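Side-chain contacts in odorant-binding protein 2a (PDB 4RUN), which binds and carries small hydrophobic odorants, with a preference for aldehydes and large fatty acids: residues 76-79 against 80-83; 101-105 against 106-110. The protein carries 2 engineered substitutions. All coordinates share one frame; numbering follows the deposited sequence.

Contact 1: residues 76-79 against 80-83; sequences SAYG and GRKL. With FLC (citrate anion), chain C.
The tight hairpin that joins strands 74-77 and 82-88 of the lipocalin barrel brings Tyr-78 against Arg-81 and Lys-82. Its closing pair is Ala-77 with Lys-82. Ala-77 N gives a bond of 2.9 Å to Lys-82 O, and Lys-82 N returns one of 3.1 Å to Ala-77 O. Arg-81 and Lys-82 both face Ala-77, which makes a classic beta bulge. In the turn, Arg-81 N bonds to Tyr-78 O at 3.1 Å. At the backbone angles of Gly-80 a side chain would collide with the carbonyl before it, so glycine suits this position.

The Arg-81 guanidinium lies flat on one face of the Tyr-78 ring, with planes 11° apart. This is an off-centre cation-pi stack: Arg-81 NH2 sits 3.4 Å from Tyr-78 CD2. With the chain extended to CD, a bend at chi3 (85°) turns the guanidinium flat to the ring. Arg-81 NE forms a salt bridge to Asp-101. The extended Lys-82 chain runs along the ring edge, with CD 3.9 Å from Tyr-78 CE2. Lys-82 NZ bonds to citrate OA1 at 2.8 Å, and Tyr-78 OH reaches the same oxygen at 3.3 Å.

A leucine in place of Tyr-78 would probably leave the guanidinium without its flat partner and OA1 with one donor fewer. The ring thus supports one cation on its face, while its hydroxyl joins a second in holding the anion.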
loop_
_atom_site.group_PDB
_atom_site.type_symbol
_atom_site.label_atom_id
_atom_site.label_comp_id
_atom_site.label_asym_id
_atom_site.label_seq_id
_atom_site.Cartn_x
_atom_site.Cartn_y
_atom_site.Cartn_z
ATOM N N SER A 76 -9.634 4.877 7.461
ATOM C CA SER A 76 -10.138 5.766 6.426
ATOM C C SER A 76 -9.214 6.965 6.270
ATOM O O SER A 76 -8.548 7.375 7.224
ATOM C CB SER A 76 -11.564 6.220 6.759
ATOM O OG SER A 76 -11.608 6.911 7.982
ATOM N N ALA A 77 -9.189 7.530 5.067
ATOM C CA ALA A 77 -8.331 8.673 4.771
ATOM C C ALA A 77 -9.037 9.631 3.838
ATOM O O ALA A 77 -9.980 9.246 3.145
ATOM C CB ALA A 77 -7.029 8.210 4.155
ATOM N N TYR A 78 -8.567 10.881 3.835
ATOM C CA TYR A 78 -9.136 11.944 3.024
ATOM C C TYR A 78 -10.645 12.055 3.263
ATOM O O TYR A 78 -11.437 11.985 2.324
ATOM C CB TYR A 78 -8.841 11.705 1.538
ATOM C CG TYR A 78 -7.397 11.344 1.207
ATOM C CD1 TYR A 78 -6.389 12.297 1.239
ATOM C CD2 TYR A 78 -7.055 10.054 0.818
ATOM C CE1 TYR A 78 -5.076 11.967 0.912
ATOM C CE2 TYR A 78 -5.750 9.717 0.486
ATOM C CZ TYR A 78 -4.764 10.675 0.537
ATOM O OH TYR A 78 -3.467 10.332 0.208
ATOM N N GLY A 79 -11.032 12.212 4.525
ATOM C CA GLY A 79 -12.429 12.390 4.902
ATOM C C GLY A 79 -13.333 11.197 4.647
ATOM O O GLY A 79 -14.550 11.354 4.588
ATOM N N GLY A 80 -12.762 10.003 4.501
ATOM C CA GLY A 80 -13.546 8.808 4.164
ATOM C C GLY A 80 -13.715 8.572 2.670
ATOM O O GLY A 80 -14.468 7.692 2.254
ATOM N N ARG A 81 -13.034 9.372 1.859
ATOM C CA ARG A 81 -12.956 9.142 0.418
ATOM C C ARG A 81 -12.310 7.771 0.141
ATOM O O ARG A 81 -12.761 7.020 -0.731
ATOM C CB ARG A 81 -12.125 10.258 -0.221
ATOM C CG ARG A 81 -12.191 10.354 -1.736
ATOM C CD ARG A 81 -11.118 11.288 -2.261
ATOM N NE ARG A 81 -9.873 10.542 -2.425
ATOM C CZ ARG A 81 -8.644 11.036 -2.318
ATOM N NH1 ARG A 81 -8.434 12.315 -2.045
ATOM N NH2 ARG A 81 -7.598 10.224 -2.497
ATOM N N LYS A 82 -11.276 7.458 0.921
ATOM C CA LYS A 82 -10.495 6.238 0.782
ATOM C C LYS A 82 -10.625 5.360 2.035
ATOM O O LYS A 82 -10.527 5.863 3.164
ATOM C CB LYS A 82 -9.042 6.634 0.561
ATOM C CG LYS A 82 -8.089 5.492 0.245
ATOM C CD LYS A 82 -6.764 6.039 -0.275
ATOM C CE LYS A 82 -5.791 4.937 -0.646
ATOM N NZ LYS A 82 -4.540 5.472 -1.265
ATOM N N LEU A 83 -10.875 4.061 1.840
ATOM C CA LEU A 83 -10.862 3.098 2.945
ATOM C C LEU A 83 -9.675 2.178 2.778
ATOM O O LEU A 83 -9.324 1.812 1.658
ATOM C CB LEU A 83 -12.149 2.281 2.991
ATOM C CG LEU A 83 -13.387 3.085 3.393
ATOM C CD1 LEU A 83 -14.668 2.339 3.051
ATOM C CD2 LEU A 83 -13.329 3.417 4.871
HETATM C CAC FLC C . -2.508 7.905 -2.900
HETATM C CA FLC C . -2.676 7.033 -4.137
HETATM C CB FLC C . -2.887 7.816 -5.437
HETATM C CBC FLC C . -3.210 6.840 -6.559
HETATM C CG FLC C . -4.085 8.765 -5.343
HETATM C CGC FLC C . -3.825 10.228 -5.002
HETATM O OA1 FLC C . -3.395 7.913 -2.011
HETATM O OA2 FLC C . -1.469 8.590 -2.797
HETATM O OB1 FLC C . -4.340 6.285 -6.583
HETATM O OB2 FLC C . -2.356 6.624 -7.451
HETATM O OG1 FLC C . -3.673 11.057 -5.941
HETATM O OG2 FLC C . -3.836 10.560 -3.788
HETATM O OHB FLC C . -1.700 8.548 -5.782
#

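Contact 2: residues 101-105 against 106-110; sequences DQRRG and GLRYM. With FLC (citrate anion), chain C.
Backbone bonds tie Asp-101 to Arg-108 and Arg-103 to Gly-106 across the hairpin. Asp-101 N to Arg-108 O and Arg-108 N to Asp-101 O are both 2.9 Å. Gly-106 N meets Arg-103 O at 2.7 Å.

The charged contacts lie on the face carrying Asp-101, Arg-103 and Arg-108. Arg-103 NH1 makes a salt bridge of 3.0 Å to Asp-101 OD2, which it meets from above the carboxylate plane. The guanidinium groups of Arg-103 and Arg-108 are turned 26° from each other. Citrate OB1 lies over the centre of the Arg-103 guanidinium face and at the edge of that of Arg-108. Both bonds to the anion are weak: Arg-103 NH2 to citrate OG1 at 3.5 Å, and Arg-108 NH1 to citrate OB1 at 3.4 Å. The anion probably offsets their like charge.

The nonpolar contact is Arg-103 CD against Arg-108 CB at 3.8 Å. On the face of Gln-102 and Leu-107, the methyl Leu-107 CD1 rests 3.8 Å from the backbone carbonyl Asp-101 O; CG anti to the backbone N (chi1 -176°) lets it reach across.

This is a beta hairpin with a two-residue loop, closed by a type I turn from Arg-103 to Gly-106, between neighbouring strands of the lipocalin barrel.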
loop_
_atom_site.group_PDB
_atom_site.type_symbol
_atom_site.label_atom_id
_atom_site.label_comp_id
_atom_site.label_asym_id
_atom_site.label_seq_id
_atom_site.Cartn_x
_atom_site.Cartn_y
_atom_site.Cartn_z
ATOM N N ASP A 101 -10.850 3.461 -3.055
ATOM C CA ASP A 101 -10.850 4.930 -3.147
ATOM C C ASP A 101 -12.017 5.450 -4.000
ATOM O O ASP A 101 -12.079 5.222 -5.211
ATOM C CB ASP A 101 -9.496 5.363 -3.731
ATOM C CG ASP A 101 -9.099 6.811 -3.403
ATOM O OD1 ASP A 101 -9.834 7.546 -2.716
ATOM O OD2 ASP A 101 -8.011 7.217 -3.873
ATOM N N GLN A 102 -12.952 6.147 -3.355
ATOM C CA GLN A 102 -14.082 6.756 -4.065
ATOM C C GLN A 102 -13.604 8.026 -4.779
ATOM O O GLN A 102 -13.753 9.135 -4.278
ATOM C CB GLN A 102 -15.223 7.081 -3.107
ATOM C CG GLN A 102 -15.551 5.985 -2.118
ATOM C CD GLN A 102 -16.594 6.415 -1.107
ATOM O OE1 GLN A 102 -16.846 7.608 -0.919
ATOM N NE2 GLN A 102 -17.215 5.440 -0.448
ATOM N N ARG A 103 -13.023 7.854 -5.959
ATOM C CA ARG A 103 -12.335 8.949 -6.652
ATOM C C ARG A 103 -13.303 9.607 -7.604
ATOM O O ARG A 103 -14.173 8.942 -8.142
ATOM C CB ARG A 103 -11.101 8.405 -7.379
ATOM C CG ARG A 103 -9.919 8.243 -6.449
ATOM C CD ARG A 103 -8.802 7.422 -7.105
ATOM N NE ARG A 103 -7.879 8.289 -7.819
ATOM C CZ ARG A 103 -7.030 9.131 -7.229
ATOM N NH1 ARG A 103 -6.998 9.243 -5.904
ATOM N NH2 ARG A 103 -6.230 9.879 -7.972
ATOM N N ARG A 104 -13.188 10.919 -7.777
ATOM C CA ARG A 104 -13.948 11.644 -8.795
ATOM C C ARG A 104 -14.150 10.813 -10.060
ATOM O O ARG A 104 -15.235 10.806 -10.647
ATOM C CB ARG A 104 -13.190 12.919 -9.180
ATOM C CG ARG A 104 -13.899 13.860 -10.168
ATOM C CD ARG A 104 -15.301 14.270 -9.707
ATOM N NE ARG A 104 -15.311 14.664 -8.296
ATOM C CZ ARG A 104 -16.395 14.856 -7.551
ATOM N NH1 ARG A 104 -17.618 14.700 -8.058
ATOM N NH2 ARG A 104 -16.251 15.221 -6.279
ATOM N N GLY A 105 -13.088 10.127 -10.480
ATOM C CA GLY A 105 -13.090 9.335 -11.714
ATOM C C GLY A 105 -13.595 7.900 -11.624
ATOM O O GLY A 105 -13.568 7.164 -12.613
ATOM N N GLY A 106 -14.066 7.504 -10.447
ATOM C CA GLY A 106 -14.514 6.149 -10.204
ATOM C C GLY A 106 -13.879 5.511 -8.994
ATOM O O GLY A 106 -12.917 6.012 -8.394
ATOM N N LEU A 107 -14.446 4.376 -8.643
ATOM C CA LEU A 107 -13.947 3.557 -7.563
ATOM C C LEU A 107 -12.621 2.957 -7.997
ATOM O O LEU A 107 -12.545 2.369 -9.073
ATOM C CB LEU A 107 -14.935 2.433 -7.281
ATOM C CG LEU A 107 -14.560 1.551 -6.094
ATOM C CD1 LEU A 107 -14.535 2.342 -4.794
ATOM C CD2 LEU A 107 -15.497 0.357 -5.988
ATOM N N ARG A 108 -11.595 3.094 -7.160
ATOM C CA ARG A 108 -10.285 2.523 -7.455
ATOM C C ARG A 108 -9.867 1.531 -6.382
ATOM O O ARG A 108 -9.808 1.899 -5.206
ATOM C CB ARG A 108 -9.233 3.637 -7.560
ATOM C CG ARG A 108 -7.835 3.148 -7.925
ATOM C CD ARG A 108 -6.932 4.315 -8.301
ATOM N NE ARG A 108 -7.086 4.709 -9.706
ATOM C CZ ARG A 108 -6.673 5.866 -10.222
ATOM N NH1 ARG A 108 -6.077 6.782 -9.460
ATOM N NH2 ARG A 108 -6.872 6.122 -11.515
ATOM N N TYR A 109 -9.574 0.289 -6.797
ATOM C CA TYR A 109 -8.970 -0.725 -5.917
ATOM C C TYR A 109 -7.472 -0.778 -6.122
ATOM O O TYR A 109 -6.976 -0.587 -7.228
ATOM C CB TYR A 109 -9.497 -2.143 -6.178
ATOM C CG TYR A 109 -10.985 -2.356 -6.062
ATOM C CD1 TYR A 109 -11.742 -1.682 -5.117
ATOM C CD2 TYR A 109 -11.627 -3.299 -6.867
ATOM C CE1 TYR A 109 -13.104 -1.912 -5.008
ATOM C CE2 TYR A 109 -12.985 -3.532 -6.760
ATOM C CZ TYR A 109 -13.721 -2.834 -5.830
ATOM O OH TYR A 109 -15.073 -3.051 -5.728
ATOM N N MET A 110 -6.755 -1.086 -5.049
ATOM C CA MET A 110 -5.306 -1.118 -5.095
ATOM C C MET A 110 -4.801 -1.942 -3.917
ATOM O O MET A 110 -5.276 -1.798 -2.790
ATOM C CB MET A 110 -4.768 0.311 -5.043
ATOM C CG MET A 110 -3.270 0.426 -5.254
ATOM S SD MET A 110 -2.648 2.108 -5.016
ATOM C CE MET A 110 -4.078 3.116 -5.422
HETATM C CAC FLC C . -2.508 7.905 -2.900
HETATM C CA FLC C . -2.676 7.033 -4.137
HETATM C CB FLC C . -2.887 7.816 -5.437
HETATM C CBC FLC C . -3.210 6.840 -6.559
HETATM C CG FLC C . -4.085 8.765 -5.343
HETATM C CGC FLC C . -3.825 10.228 -5.002
HETATM O OA1 FLC C . -3.395 7.913 -2.011
HETATM O OA2 FLC C . -1.469 8.590 -2.797
HETATM O OB1 FLC C . -4.340 6.285 -6.583
HETATM O OB2 FLC C . -2.356 6.624 -7.451
HETATM O OG1 FLC C . -3.673 11.057 -5.941
HETATM O OG2 FLC C . -3.836 10.560 -3.788
HETATM O OHB FLC C . -1.700 8.548 -5.782
#

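In the fold
Contacts 1 and 2 are successive hairpins of one sheet, with centres about 11 Å apart. Strands 82-88 and 95-103 lie side by side and carry the link between them. Arg-81 NE forms a salt bridge of 3.0 Å with Asp-101 OD1, and Arg-81 O lies 2.8 Å from Gln-102 N, a probable backbone hydrogen bond. Asp-101 therefore serves an arginine of each hairpin. Both contacts touch the same citrate, which probably came from the crystallisation liquor. Arg-55 and Lys-62 also bond to it. The anion thus sits among basic side chains from several strands, a setting that would favour a negatively charged group.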